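Local structure of hypothetical protein Atu0492 (Agrobacterium tumefaciens, 2GMY) at residues 2-13 against 132-144. The protein is of unknown function but, as a member of the carboxymuconolactone decarboxylase family, may take part in antioxidant defence. Sequence-based numbering, arbitrary orientation.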
loop_
_atom_site.group_PDB
_atom_site.type_symbol
_atom_site.label_atom_id
_atom_site.label_comp_id
_atom_site.label_asym_id
_atom_site.label_seq_id
_atom_site.Cartn_x
_atom_site.Cartn_y
_atom_site.Cartn_z
ATOM N N LYS A 2 15.455 -17.963 -15.892
ATOM C CA LYS A 2 15.184 -19.410 -16.115
ATOM C C LYS A 2 13.731 -19.769 -15.788
ATOM O O LYS A 2 13.196 -19.388 -14.744
ATOM C CB LYS A 2 16.140 -20.272 -15.282
ATOM C CG LYS A 2 16.192 -21.725 -15.713
ATOM C CD LYS A 2 16.925 -22.574 -14.692
ATOM C CE LYS A 2 16.774 -24.053 -14.999
ATOM N NZ LYS A 2 17.162 -24.876 -13.820
ATOM N N THR A 3 13.120 -20.517 -16.698
ATOM C CA THR A 3 11.755 -21.000 -16.559
ATOM C C THR A 3 11.650 -22.004 -15.405
ATOM O O THR A 3 12.536 -22.841 -15.207
ATOM C CB THR A 3 11.304 -21.636 -17.886
ATOM O OG1 THR A 3 11.480 -20.679 -18.941
ATOM C CG2 THR A 3 9.853 -22.064 -17.842
ATOM N N ARG A 4 10.571 -21.909 -14.633
ATOM C CA ARG A 4 10.368 -22.816 -13.505
ATOM C C ARG A 4 9.753 -24.139 -13.953
ATOM O O ARG A 4 10.254 -25.216 -13.607
ATOM C CB ARG A 4 9.492 -22.160 -12.429
ATOM C CG ARG A 4 10.175 -21.047 -11.649
ATOM C CD ARG A 4 9.178 -20.334 -10.749
ATOM N NE ARG A 4 9.823 -19.413 -9.819
ATOM C CZ ARG A 4 9.189 -18.454 -9.148
ATOM N NH1 ARG A 4 7.881 -18.275 -9.317
ATOM N NH2 ARG A 4 9.860 -17.662 -8.311
ATOM N N ILE A 5 8.661 -24.055 -14.710
ATOM C CA ILE A 5 7.952 -25.228 -15.212
ATOM C C ILE A 5 7.515 -24.985 -16.656
ATOM O O ILE A 5 7.038 -23.893 -16.987
ATOM C CB ILE A 5 6.692 -25.569 -14.356
ATOM C CG1 ILE A 5 7.069 -25.882 -12.904
ATOM C CG2 ILE A 5 5.926 -26.761 -14.946
ATOM C CD1 ILE A 5 5.878 -25.923 -11.957
ATOM N N ASN A 6 7.706 -25.994 -17.507
ATOM C CA ASN A 6 7.077 -26.033 -18.820
ATOM C C ASN A 6 5.654 -26.523 -18.599
ATOM O O ASN A 6 5.391 -27.733 -18.564
ATOM C CB ASN A 6 7.836 -26.966 -19.767
ATOM C CG ASN A 6 7.305 -26.918 -21.192
ATOM O OD1 ASN A 6 6.109 -26.730 -21.425
ATOM N ND2 ASN A 6 8.200 -27.102 -22.158
ATOM N N TYR A 7 4.743 -25.575 -18.419
ATOM C CA TYR A 7 3.407 -25.913 -17.948
ATOM C C TYR A 7 2.566 -26.640 -18.996
ATOM O O TYR A 7 1.727 -27.475 -18.651
ATOM C CB TYR A 7 2.694 -24.681 -17.377
ATOM C CG TYR A 7 2.599 -23.513 -18.322
ATOM C CD1 TYR A 7 1.525 -23.398 -19.204
ATOM C CD2 TYR A 7 3.571 -22.508 -18.323
ATOM C CE1 TYR A 7 1.422 -22.328 -20.076
ATOM C CE2 TYR A 7 3.476 -21.426 -19.192
ATOM C CZ TYR A 7 2.398 -21.345 -20.068
ATOM O OH TYR A 7 2.281 -20.283 -20.939
ATOM N N ALA A 8 2.814 -26.341 -20.272
ATOM C CA ALA A 8 2.128 -27.018 -21.372
ATOM C C ALA A 8 2.479 -28.510 -21.394
ATOM O O ALA A 8 1.640 -29.342 -21.737
ATOM C CB ALA A 8 2.475 -26.362 -22.707
ATOM N N LYS A 9 3.717 -28.826 -21.009
ATOM C CA LYS A 9 4.206 -30.207 -20.960
ATOM C C LYS A 9 3.810 -30.904 -19.664
ATOM O O LYS A 9 3.396 -32.066 -19.689
ATOM C CB LYS A 9 5.734 -30.256 -21.124
ATOM C CG LYS A 9 6.237 -29.941 -22.525
ATOM C CD LYS A 9 6.311 -31.189 -23.402
ATOM C CE LYS A 9 6.125 -30.846 -24.878
ATOM N NZ LYS A 9 7.141 -29.878 -25.389
ATOM N N ALA A 10 3.932 -30.186 -18.543
ATOM C CA ALA A 10 3.611 -30.721 -17.218
ATOM C C ALA A 10 2.135 -31.091 -17.053
ATOM O O ALA A 10 1.816 -32.117 -16.448
ATOM C CB ALA A 10 4.060 -29.755 -16.124
ATOM N N SER A 11 1.235 -30.263 -17.587
ATOM C CA SER A 11 -0.191 -30.605 -17.607
ATOM C C SER A 11 -0.885 -30.115 -18.868
ATOM O O SER A 11 -1.479 -29.032 -18.881
ATOM C CB SER A 11 -0.929 -30.107 -16.355
ATOM O OG SER A 11 -2.298 -30.489 -16.417
ATOM N N PRO A 12 -0.823 -30.922 -19.945
ATOM C CA PRO A 12 -1.489 -30.573 -21.196
ATOM C C PRO A 12 -2.982 -30.273 -21.036
ATOM O O PRO A 12 -3.484 -29.363 -21.690
ATOM C CB PRO A 12 -1.268 -31.822 -22.065
ATOM C CG PRO A 12 0.004 -32.402 -21.540
ATOM C CD PRO A 12 -0.106 -32.207 -20.051
ATOM N N GLU A 13 -3.669 -31.004 -20.156
ATOM C CA GLU A 13 -5.097 -30.810 -19.918
ATOM C C GLU A 13 -5.419 -29.413 -19.383
ATOM O O GLU A 13 -6.349 -28.753 -19.858
ATOM C CB GLU A 13 -5.617 -31.847 -18.918
ATOM C CG GLU A 13 -5.430 -33.288 -19.344
ATOM C CD GLU A 13 -6.622 -33.830 -20.076
ATOM O OE1 GLU A 13 -7.048 -33.191 -21.069
ATOM O OE2 GLU A 13 -7.130 -34.900 -19.657
ATOM N N THR A 132 -5.381 -14.579 -15.563
ATOM C CA THR A 132 -4.967 -15.971 -15.427
ATOM C C THR A 132 -3.635 -16.207 -16.155
ATOM O O THR A 132 -2.691 -16.749 -15.569
ATOM C CB THR A 132 -6.076 -16.922 -15.903
ATOM O OG1 THR A 132 -7.161 -16.862 -14.959
ATOM C CG2 THR A 132 -5.568 -18.366 -15.966
ATOM N N TRP A 133 -3.545 -15.801 -17.418
ATOM C CA TRP A 133 -2.278 -15.961 -18.149
ATOM C C TRP A 133 -1.123 -15.267 -17.422
ATOM O O TRP A 133 -0.027 -15.821 -17.319
ATOM C CB TRP A 133 -2.375 -15.409 -19.570
ATOM C CG TRP A 133 -3.165 -16.242 -20.520
ATOM C CD1 TRP A 133 -4.312 -15.875 -21.168
ATOM C CD2 TRP A 133 -2.856 -17.570 -20.967
ATOM N NE1 TRP A 133 -4.741 -16.902 -21.986
ATOM C CE2 TRP A 133 -3.865 -17.952 -21.878
ATOM C CE3 TRP A 133 -1.823 -18.475 -20.680
ATOM C CZ2 TRP A 133 -3.875 -19.215 -22.517
ATOM C CZ3 TRP A 133 -1.831 -19.729 -21.305
ATOM C CH2 TRP A 133 -2.852 -20.084 -22.212
ATOM N N ASN A 134 -1.356 -14.053 -16.923
ATOM C CA ASN A 134 -0.302 -13.339 -16.172
ATOM C C ASN A 134 0.191 -14.132 -14.957
ATOM O O ASN A 134 1.395 -14.171 -14.662
ATOM C CB ASN A 134 -0.785 -11.969 -15.706
ATOM C CG ASN A 134 -1.070 -10.992 -16.855
ATOM O OD1 ASN A 134 -0.626 -11.159 -18.015
ATOM N ND2 ASN A 134 -1.795 -9.942 -16.524
ATOM N N ARG A 135 -0.746 -14.747 -14.239
ATOM C CA ARG A 135 -0.386 -15.537 -13.064
ATOM C C ARG A 135 0.397 -16.793 -13.420
ATOM O O ARG A 135 1.341 -17.166 -12.718
ATOM C CB ARG A 135 -1.643 -15.855 -12.247
ATOM C CG ARG A 135 -2.139 -14.619 -11.514
ATOM C CD ARG A 135 -3.542 -14.726 -10.910
ATOM N NE ARG A 135 -3.737 -13.582 -10.012
ATOM C CZ ARG A 135 -4.033 -12.348 -10.425
ATOM N NH1 ARG A 135 -4.219 -12.083 -11.726
ATOM N NH2 ARG A 135 -4.140 -11.373 -9.535
ATOM N N ILE A 136 0.010 -17.436 -14.522
ATOM C CA ILE A 136 0.735 -18.594 -15.029
ATOM C C ILE A 136 2.136 -18.198 -15.485
ATOM O O ILE A 136 3.122 -18.824 -15.086
ATOM C CB ILE A 136 -0.050 -19.278 -16.174
ATOM C CG1 ILE A 136 -1.343 -19.887 -15.617
ATOM C CG2 ILE A 136 0.801 -20.342 -16.886
ATOM C CD1 ILE A 136 -2.376 -20.247 -16.697
ATOM N N ALA A 137 2.231 -17.154 -16.300
ATOM C CA ALA A 137 3.535 -16.763 -16.862
ATOM C C ALA A 137 4.501 -16.241 -15.799
ATOM O O ALA A 137 5.676 -16.613 -15.779
ATOM C CB ALA A 137 3.365 -15.760 -17.965
ATOM N N VAL A 138 4.021 -15.367 -14.923
ATOM C CA VAL A 138 4.897 -14.868 -13.866
ATOM C C VAL A 138 5.181 -15.996 -12.867
ATOM O O VAL A 138 6.335 -16.219 -12.467
ATOM C CB VAL A 138 4.306 -13.620 -13.180
ATOM C CG1 VAL A 138 5.190 -13.162 -12.023
ATOM C CG2 VAL A 138 4.151 -12.496 -14.197
ATOM N N GLY A 139 4.127 -16.711 -12.481
ATOM C CA GLY A 139 4.256 -17.844 -11.576
ATOM C C GLY A 139 5.293 -18.868 -12.011
ATOM O O GLY A 139 6.041 -19.388 -11.176
ATOM N N PHE A 140 5.363 -19.143 -13.310
ATOM C CA PHE A 140 6.305 -20.159 -13.810
ATOM C C PHE A 140 7.532 -19.552 -14.496
ATOM O O PHE A 140 8.302 -20.262 -15.152
ATOM C CB PHE A 140 5.579 -21.164 -14.715
ATOM C CG PHE A 140 4.446 -21.893 -14.013
ATOM C CD1 PHE A 140 4.538 -22.205 -12.659
ATOM C CD2 PHE A 140 3.298 -22.254 -14.703
ATOM C CE1 PHE A 140 3.494 -22.864 -11.999
ATOM C CE2 PHE A 140 2.253 -22.925 -14.056
ATOM C CZ PHE A 140 2.355 -23.230 -12.703
ATOM N N ARG A 141 7.701 -18.243 -14.337
ATOM C CA ARG A 141 8.830 -17.511 -14.910
ATOM C C ARG A 141 9.037 -17.754 -16.418
ATOM O O ARG A 141 10.177 -17.937 -16.873
ATOM C CB ARG A 141 10.120 -17.827 -14.122
ATOM C CG ARG A 141 10.113 -17.367 -12.651
ATOM C CD ARG A 141 10.132 -15.848 -12.539
ATOM N NE ARG A 141 10.397 -15.338 -11.186
ATOM C CZ ARG A 141 9.460 -14.870 -10.360
ATOM N NH1 ARG A 141 8.181 -14.870 -10.727
ATOM N NH2 ARG A 141 9.796 -14.401 -9.158
ATOM N N SER A 142 7.947 -17.718 -17.189
ATOM C CA SER A 142 8.027 -17.861 -18.646
ATOM C C SER A 142 8.913 -16.762 -19.222
ATOM O O SER A 142 8.836 -15.615 -18.796
ATOM C CB SER A 142 6.631 -17.819 -19.272
ATOM O OG SER A 142 5.814 -18.819 -18.698
ATOM N N GLN A 143 9.758 -17.132 -20.189
ATOM C CA GLN A 143 10.742 -16.218 -20.786
ATOM C C GLN A 143 10.354 -15.842 -22.220
ATOM O O GLN A 143 10.232 -16.719 -23.076
ATOM C CB GLN A 143 12.132 -16.885 -20.792
ATOM C CG GLN A 143 12.658 -17.257 -19.407
ATOM C CD GLN A 143 12.943 -16.035 -18.547
ATOM O OE1 GLN A 143 13.723 -15.160 -18.930
ATOM N NE2 GLN A 143 12.298 -15.965 -17.383
ATOM N N HIS A 144 10.141 -14.550 -22.484
ATOM C CA HIS A 144 9.780 -14.108 -23.842
ATOM C C HIS A 144 11.009 -14.112 -24.751
ATOM O O HIS A 144 12.134 -14.001 -24.256
ATOM C CB HIS A 144 9.057 -12.738 -23.858
ATOM C CG HIS A 144 9.918 -11.567 -23.487
ATOM N ND1 HIS A 144 10.798 -10.974 -24.371
ATOM C CD2 HIS A 144 9.998 -10.848 -22.340
ATOM C CE1 HIS A 144 11.400 -9.956 -23.778
ATOM N NE2 HIS A 144 10.927 -9.854 -22.547
HETATM O O HOH W 1 10.018 -19.826 -20.961
HETATM O O HOH W 2 6.917 -21.149 -18.399
#
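Arg4 meets the end of helix 117-139 through two hydrogen bonds: its backbone N to Phe140 O (2.9 Å, N-H...O 165°) and its NH1 to Gly139 O (2.8 Å). Both donors stand above their carbonyl planes, yet Gly139 O meets the edge of the Arg4 guanidinium, within 7° of its plane. The Arg141 guanidinium stacks on its face, centres 3.8 Å apart. Arg141, with positive phi, is the C' residue of a Schellman motif, defined by Ser142 N to Ala137 O (2.9 Å) and Arg141 N to Val138 O; Arg141 NH1 hydrogen-bonds the same Val138 O from the opposite face of its plane. A bend at chi2 (-68°) brings the Arg141 guanidinium over that of Arg4, both side chains pointing the same way. Asp105 of the second subunit, salt-bridged to Arg4 NH2, probably eases this pairing of cations; Gly102 O there accepts from Arg141 NH1.

The tight apolar part centres on Tyr7. Ile136 CG2 sits 3.5 Å from the Tyr7 ring centroid, nearly on the ring normal, a CH-pi contact. Phe140 CD2 approaches Tyr7 CD2 obliquely at 3.6 Å, and Ile5 CD1 lies 3.9 Å from Phe140 CE1. A water links Ile5 O with Ser142 OG, at the Tyr7 edge.

Toward exposed Lys2 and partly exposed Thr3 and Gln143 the fit loosens: a water joins Thr3 OG1 to Gln143 N, and Thr3 CA makes a CA-H...O contact with Arg141 O (3.5 Å).

The N-terminal segment thus passes the turn after helix 117-139, Tyr7 reaching back over its last turns. Trp133 packs on Phe15, Val18 and Met19 of helix 12-26, while Ala137 and Ser142 touch Phe50 of helix 49-61.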